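PDB 5GKD: AlyGC from Glaciecola chathamensis, which cleaves the polysaccharide alginate as a lyase of family 6, probably by calcium-assisted beta-elimination. Local coordinates for residues E212-S217 / T236-H241; K146-A151 / G181-R186. All coordinates share one frame; numbering follows the deposited sequence.

Contact 1: residues E212-S217 / T236-H241; sequences EVEIIS and TLTLRH. With CA (calcium ion), chain E; CO3 (carbonate ion), chain J; PO4 (phosphate ion), chain H.
Glu214 and Arg240 meet without a salt bridge: OE2 of Glu214 lies against the arginine's aliphatic chain, 3.4 Å from Arg240 CB, with CG and CD about as near. CG of Arg240 stands anti to the backbone N (chi1 -178°), but the bend at chi2 (67°) folds the chain over this oxygen and carries NE on to the anion site. There NE donates to O3 of a carbonate at 3.0 Å and to O3 of a phosphate, two ions modelled too close together to be present at once, so they probably mark one anion position. NH2 bonds to Arg302 O, His241 NE2 sits over the centre of one guanidinium face, and Tyr303 adds a cation-pi contact. With Arg240 cut back to an alanine, the anion would probably lose its NE donor, Arg302 O its mate and Glu214 OE2 the cover of CG and CD. Glu214 OE1 binds calcium at 2.4 Å, where Glu212 also binds through both its carboxylate oxygens and Glu183 through OE2. Ser217 OG donates to Glu214 OE2 (2.7 Å) from above the carboxylate plane, and Thr238 CG2 packs on the same oxygen. Behind this shell, Val213 O accepts from Thr236 OG1 (2.8 Å), which also receives the hydroxyl of Thr238. Thr236 O takes the NH groups of both Ile215 and Ile216, marking a beta bulge; Thr238 N to Ile216 O (2.9 Å) resumes the pairing. Parallel strands stacked coil on coil are the hallmark of the right-handed parallel beta-helix of pectate-lyase-like enzymes; here they bring the calcium ligands near Arg240.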
loop_
_atom_site.group_PDB
_atom_site.type_symbol
_atom_site.label_atom_id
_atom_site.label_comp_id
_atom_site.label_asym_id
_atom_site.label_seq_id
_atom_site.Cartn_x
_atom_site.Cartn_y
_atom_site.Cartn_z
ATOM N N GLU A 212 -10.793 13.704 -16.162
ATOM C CA GLU A 212 -12.108 13.386 -15.602
ATOM C C GLU A 212 -13.209 14.064 -16.414
ATOM O O GLU A 212 -12.933 14.688 -17.441
ATOM C CB GLU A 212 -12.208 13.834 -14.150
ATOM C CG GLU A 212 -11.960 15.326 -13.995
ATOM C CD GLU A 212 -12.752 15.933 -12.854
ATOM O OE1 GLU A 212 -12.238 16.038 -11.723
ATOM O OE2 GLU A 212 -13.909 16.289 -13.095
ATOM N N VAL A 213 -14.452 14.007 -15.939
ATOM C CA VAL A 213 -15.550 14.557 -16.731
ATOM C C VAL A 213 -15.415 16.068 -16.924
ATOM O O VAL A 213 -15.856 16.608 -17.945
ATOM C CB VAL A 213 -16.907 14.195 -16.103
ATOM C CG1 VAL A 213 -17.153 14.996 -14.839
ATOM C CG2 VAL A 213 -18.025 14.411 -17.131
ATOM N N GLU A 214 -14.823 16.781 -15.972
ATOM C CA GLU A 214 -14.665 18.224 -16.098
ATOM C C GLU A 214 -13.260 18.532 -16.588
ATOM O O GLU A 214 -12.291 18.326 -15.860
ATOM C CB GLU A 214 -14.927 18.932 -14.776
ATOM C CG GLU A 214 -16.333 18.793 -14.226
ATOM C CD GLU A 214 -16.473 19.565 -12.938
ATOM O OE1 GLU A 214 -15.854 19.156 -11.947
ATOM O OE2 GLU A 214 -17.164 20.596 -12.922
ATOM N N ILE A 215 -13.156 18.997 -17.830
ATOM C CA ILE A 215 -11.933 19.639 -18.299
ATOM C C ILE A 215 -11.773 20.990 -17.621
ATOM O O ILE A 215 -10.758 21.267 -16.973
ATOM C CB ILE A 215 -11.953 19.804 -19.832
ATOM C CG1 ILE A 215 -12.075 18.469 -20.559
ATOM C CG2 ILE A 215 -10.726 20.571 -20.332
ATOM C CD1 ILE A 215 -12.534 18.684 -21.995
ATOM N N ILE A 216 -12.761 21.860 -17.803
ATOM C CA ILE A 216 -12.897 23.123 -17.089
ATOM C C ILE A 216 -14.062 22.994 -16.120
ATOM O O ILE A 216 -15.140 22.532 -16.500
ATOM C CB ILE A 216 -13.143 24.298 -18.053
ATOM C CG1 ILE A 216 -11.967 24.460 -19.019
ATOM C CG2 ILE A 216 -13.426 25.553 -17.264
ATOM C CD1 ILE A 216 -12.130 25.587 -20.016
ATOM N N SER A 217 -13.852 23.407 -14.881
ATOM C CA SER A 217 -14.872 23.364 -13.840
ATOM C C SER A 217 -15.082 24.801 -13.387
ATOM O O SER A 217 -14.286 25.322 -12.600
ATOM C CB SER A 217 -14.436 22.461 -12.687
ATOM O OG SER A 217 -15.449 22.301 -11.696
ATOM N N THR A 236 -15.525 17.638 -20.442
ATOM C CA THR A 236 -16.466 18.698 -20.750
ATOM C C THR A 236 -15.954 20.034 -20.226
ATOM O O THR A 236 -15.047 20.101 -19.392
ATOM C CB THR A 236 -17.848 18.443 -20.125
ATOM O OG1 THR A 236 -17.769 18.577 -18.696
ATOM C CG2 THR A 236 -18.351 17.050 -20.455
ATOM N N LEU A 237 -16.567 21.100 -20.730
ATOM C CA LEU A 237 -16.562 22.411 -20.098
ATOM C C LEU A 237 -17.815 22.492 -19.237
ATOM O O LEU A 237 -18.915 22.648 -19.762
ATOM C CB LEU A 237 -16.545 23.506 -21.157
ATOM C CG LEU A 237 -16.308 24.967 -20.791
ATOM C CD1 LEU A 237 -16.173 25.808 -22.074
ATOM C CD2 LEU A 237 -17.367 25.534 -19.885
ATOM N N THR A 238 -17.660 22.400 -17.925
ATOM C CA THR A 238 -18.801 22.342 -17.027
ATOM C C THR A 238 -18.956 23.671 -16.295
ATOM O O THR A 238 -18.006 24.173 -15.683
ATOM C CB THR A 238 -18.668 21.200 -16.025
ATOM O OG1 THR A 238 -18.864 19.942 -16.693
ATOM C CG2 THR A 238 -19.714 21.349 -14.917
ATOM N N LEU A 239 -20.149 24.242 -16.398
ATOM C CA LEU A 239 -20.598 25.365 -15.580
ATOM C C LEU A 239 -21.130 24.768 -14.277
ATOM O O LEU A 239 -22.329 24.557 -14.093
ATOM C CB LEU A 239 -21.653 26.168 -16.330
ATOM C CG LEU A 239 -21.260 27.425 -17.114
ATOM C CD1 LEU A 239 -19.787 27.500 -17.458
ATOM C CD2 LEU A 239 -22.135 27.656 -18.351
ATOM N N ARG A 240 -20.198 24.491 -13.356
ATOM C CA ARG A 240 -20.445 23.607 -12.217
ATOM C C ARG A 240 -21.203 24.298 -11.087
ATOM O O ARG A 240 -22.215 23.777 -10.604
ATOM C CB ARG A 240 -19.113 23.068 -11.690
ATOM C CG ARG A 240 -19.269 22.102 -10.550
ATOM C CD ARG A 240 -19.947 20.809 -11.009
ATOM N NE ARG A 240 -20.295 19.967 -9.872
ATOM C CZ ARG A 240 -21.396 20.114 -9.139
ATOM N NH1 ARG A 240 -22.276 21.059 -9.437
ATOM N NH2 ARG A 240 -21.610 19.308 -8.104
ATOM N N HIS A 241 -20.679 25.431 -10.605
ATOM C CA HIS A 241 -21.318 26.244 -9.587
ATOM C C HIS A 241 -21.182 27.701 -9.996
ATOM O O HIS A 241 -20.256 28.067 -10.718
ATOM C CB HIS A 241 -20.693 26.094 -8.173
ATOM C CG HIS A 241 -20.717 24.708 -7.609
ATOM N ND1 HIS A 241 -21.870 23.957 -7.498
ATOM C CD2 HIS A 241 -19.724 23.952 -7.085
ATOM C CE1 HIS A 241 -21.582 22.795 -6.941
ATOM N NE2 HIS A 241 -20.284 22.765 -6.686
HETATM CA CA CA E . -14.686 17.253 -10.958
HETATM C C CO3 J . -19.710 17.003 -10.790
HETATM O O1 CO3 J . -19.152 17.385 -11.904
HETATM O O2 CO3 J . -20.878 16.467 -10.975
HETATM O O3 CO3 J . -19.107 17.191 -9.589
HETATM P P PO4 H . -16.985 18.710 -8.659
HETATM O O1 PO4 H . -16.948 19.808 -9.688
HETATM O O2 PO4 H . -15.736 17.937 -8.819
HETATM O O3 PO4 H . -18.239 17.823 -8.885
HETATM O O4 PO4 H . -16.884 19.387 -7.313
HETATM O O HOH W 1 -16.855 16.052 -11.209
#

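Contact 2: residues K146-A151 / G181-R186; sequences KGVTMA and GGETLR. With CA (calcium ion), chain E.
Gly147 N donates to Gly181 O at 2.8 Å, in the carbonyl plane, and joins the loops that lead into two stacked strands of the parallel beta-helix. Both glycines have backbone angles that would jam a CB against the preceding carbonyl oxygen, and at Gly181 it would also strike Lys146 CE. Further along, Thr149 N reaches Glu183 O and Met150 N reaches Thr184 O; Arg186 N then returns a bond to Met150 O at 2.9 Å, where the parallel pairing of Met150 with Leu185 and Ala151 with Arg186 begins. Val148 fills the middle. Its CG2 rests 3.6 Å from Glu183 CB and close to Arg186 CB; the valine side chain crosses both at about a right angle. CG1 lies over the rim of one face of the Arg186 guanidinium, and Ala151 CB covers the same face, 3.7 Å from NH2; a bend at chi3 (82°) folds the arginine back over these methyls. Glu183 turns at chi2 to put OE2 on the calcium ion, 2.6 Å away. Thr149 OG1, also bonded to Arg174, shares one water with the hydroxyl of Thr184: 2.8 Å to Thr149 OG1 and 3.0 Å to Thr184 OG1.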
loop_
_atom_site.group_PDB
_atom_site.type_symbol
_atom_site.label_atom_id
_atom_site.label_comp_id
_atom_site.label_asym_id
_atom_site.label_seq_id
_atom_site.Cartn_x
_atom_site.Cartn_y
_atom_site.Cartn_z
ATOM N N LYS A 146 -3.897 13.272 -8.382
ATOM C CA LYS A 146 -5.090 14.004 -8.002
ATOM C C LYS A 146 -4.801 15.492 -7.781
ATOM O O LYS A 146 -3.737 15.891 -7.296
ATOM C CB LYS A 146 -5.688 13.377 -6.746
ATOM C CG LYS A 146 -6.894 14.118 -6.203
ATOM C CD LYS A 146 -7.903 13.203 -5.582
ATOM C CE LYS A 146 -9.123 13.969 -5.105
ATOM N NZ LYS A 146 -10.266 13.041 -4.870
ATOM N N GLY A 147 -5.771 16.318 -8.136
ATOM C CA GLY A 147 -5.590 17.747 -7.963
ATOM C C GLY A 147 -5.686 18.392 -9.329
ATOM O O GLY A 147 -5.101 17.937 -10.313
ATOM N N VAL A 148 -6.457 19.479 -9.382
ATOM C CA VAL A 148 -6.605 20.239 -10.612
ATOM C C VAL A 148 -5.224 20.696 -11.092
ATOM O O VAL A 148 -4.295 20.889 -10.296
ATOM C CB VAL A 148 -7.569 21.416 -10.368
ATOM C CG1 VAL A 148 -6.974 22.406 -9.413
ATOM C CG2 VAL A 148 -7.974 22.109 -11.696
ATOM N N THR A 149 -5.055 20.779 -12.411
ATOM C CA THR A 149 -3.788 21.287 -12.928
ATOM C C THR A 149 -3.636 22.768 -12.598
ATOM O O THR A 149 -2.596 23.204 -12.096
ATOM C CB THR A 149 -3.686 21.040 -14.436
ATOM O OG1 THR A 149 -3.878 19.645 -14.698
ATOM C CG2 THR A 149 -2.311 21.458 -14.985
ATOM N N MET A 150 -4.685 23.542 -12.815
ATOM C CA MET A 150 -4.644 24.978 -12.588
ATOM C C MET A 150 -5.962 25.448 -12.008
ATOM O O MET A 150 -7.025 25.055 -12.488
ATOM C CB MET A 150 -4.378 25.744 -13.872
ATOM C CG MET A 150 -4.422 27.243 -13.680
ATOM S SD MET A 150 -3.897 28.100 -15.156
ATOM C CE MET A 150 -3.771 29.771 -14.526
ATOM N N ALA A 151 -5.887 26.304 -10.993
ATOM C CA ALA A 151 -7.081 26.840 -10.370
ATOM C C ALA A 151 -6.901 28.325 -10.066
ATOM O O ALA A 151 -5.783 28.814 -9.898
ATOM C CB ALA A 151 -7.429 26.063 -9.094
ATOM N N GLY A 181 -11.411 14.836 -9.244
ATOM C CA GLY A 181 -10.261 15.669 -8.962
ATOM C C GLY A 181 -9.207 15.740 -10.041
ATOM O O GLY A 181 -8.055 16.045 -9.725
ATOM N N GLY A 182 -9.558 15.488 -11.300
ATOM C CA GLY A 182 -8.580 15.537 -12.375
ATOM C C GLY A 182 -8.776 16.671 -13.357
ATOM O O GLY A 182 -8.438 16.543 -14.536
ATOM N N GLU A 183 -9.334 17.782 -12.884
ATOM C CA GLU A 183 -9.673 18.898 -13.758
ATOM C C GLU A 183 -8.412 19.562 -14.304
ATOM O O GLU A 183 -7.359 19.560 -13.670
ATOM C CB GLU A 183 -10.512 19.934 -13.004
ATOM C CG GLU A 183 -11.817 19.421 -12.430
ATOM C CD GLU A 183 -11.687 18.928 -10.995
ATOM O OE1 GLU A 183 -10.557 18.697 -10.549
ATOM O OE2 GLU A 183 -12.717 18.792 -10.307
ATOM N N THR A 184 -8.526 20.118 -15.502
ATOM C CA THR A 184 -7.434 20.911 -16.038
ATOM C C THR A 184 -7.482 22.342 -15.513
ATOM O O THR A 184 -6.451 22.882 -15.118
ATOM C CB THR A 184 -7.460 20.873 -17.569
ATOM O OG1 THR A 184 -7.125 19.549 -18.009
ATOM C CG2 THR A 184 -6.452 21.850 -18.162
ATOM N N LEU A 185 -8.669 22.948 -15.454
ATOM C CA LEU A 185 -8.842 24.330 -15.011
ATOM C C LEU A 185 -10.082 24.403 -14.127
ATOM O O LEU A 185 -11.168 24.009 -14.550
ATOM C CB LEU A 185 -8.986 25.270 -16.221
ATOM C CG LEU A 185 -8.679 26.781 -16.194
ATOM C CD1 LEU A 185 -9.600 27.553 -17.122
ATOM C CD2 LEU A 185 -8.701 27.387 -14.837
ATOM N N ARG A 186 -9.934 24.912 -12.912
ATOM C CA ARG A 186 -11.054 25.156 -12.011
ATOM C C ARG A 186 -11.070 26.635 -11.631
ATOM O O ARG A 186 -10.054 27.170 -11.188
ATOM C CB ARG A 186 -10.936 24.299 -10.754
ATOM C CG ARG A 186 -12.047 24.527 -9.739
ATOM C CD ARG A 186 -11.748 23.794 -8.440
ATOM N NE ARG A 186 -10.839 24.579 -7.614
ATOM C CZ ARG A 186 -9.958 24.067 -6.758
ATOM N NH1 ARG A 186 -9.866 22.751 -6.601
ATOM N NH2 ARG A 186 -9.170 24.868 -6.061
HETATM CA CA CA E . -14.686 17.253 -10.958
HETATM O O HOH W 2 -4.262 19.113 -17.392
HETATM O O HOH W 1 -16.855 16.052 -11.209
#

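Both contacts are buried and belong to the same stack of parallel strands, 150-152, 185-188, 214-219 and 236-241; both segments of contact 2 precede those of contact 1 in the sequence. Strands 185-188 and 214-219 are neighbours, so the contacts join directly: Ser217 N bonds to Leu185 O, and Glu212 OE1 to Gly182 N, both at 2.8 Å. The calcium ion spans them, ligated by Glu183 from contact 2 and by Glu212 and Glu214 from contact 1. Their chemistry diverges around it. Contact 1 gathers carboxylates, hydroxyls and Arg240 about bound ions, whereas in contact 2 backbone bonds, two glycines and the methyls under Arg186 do most of the joining.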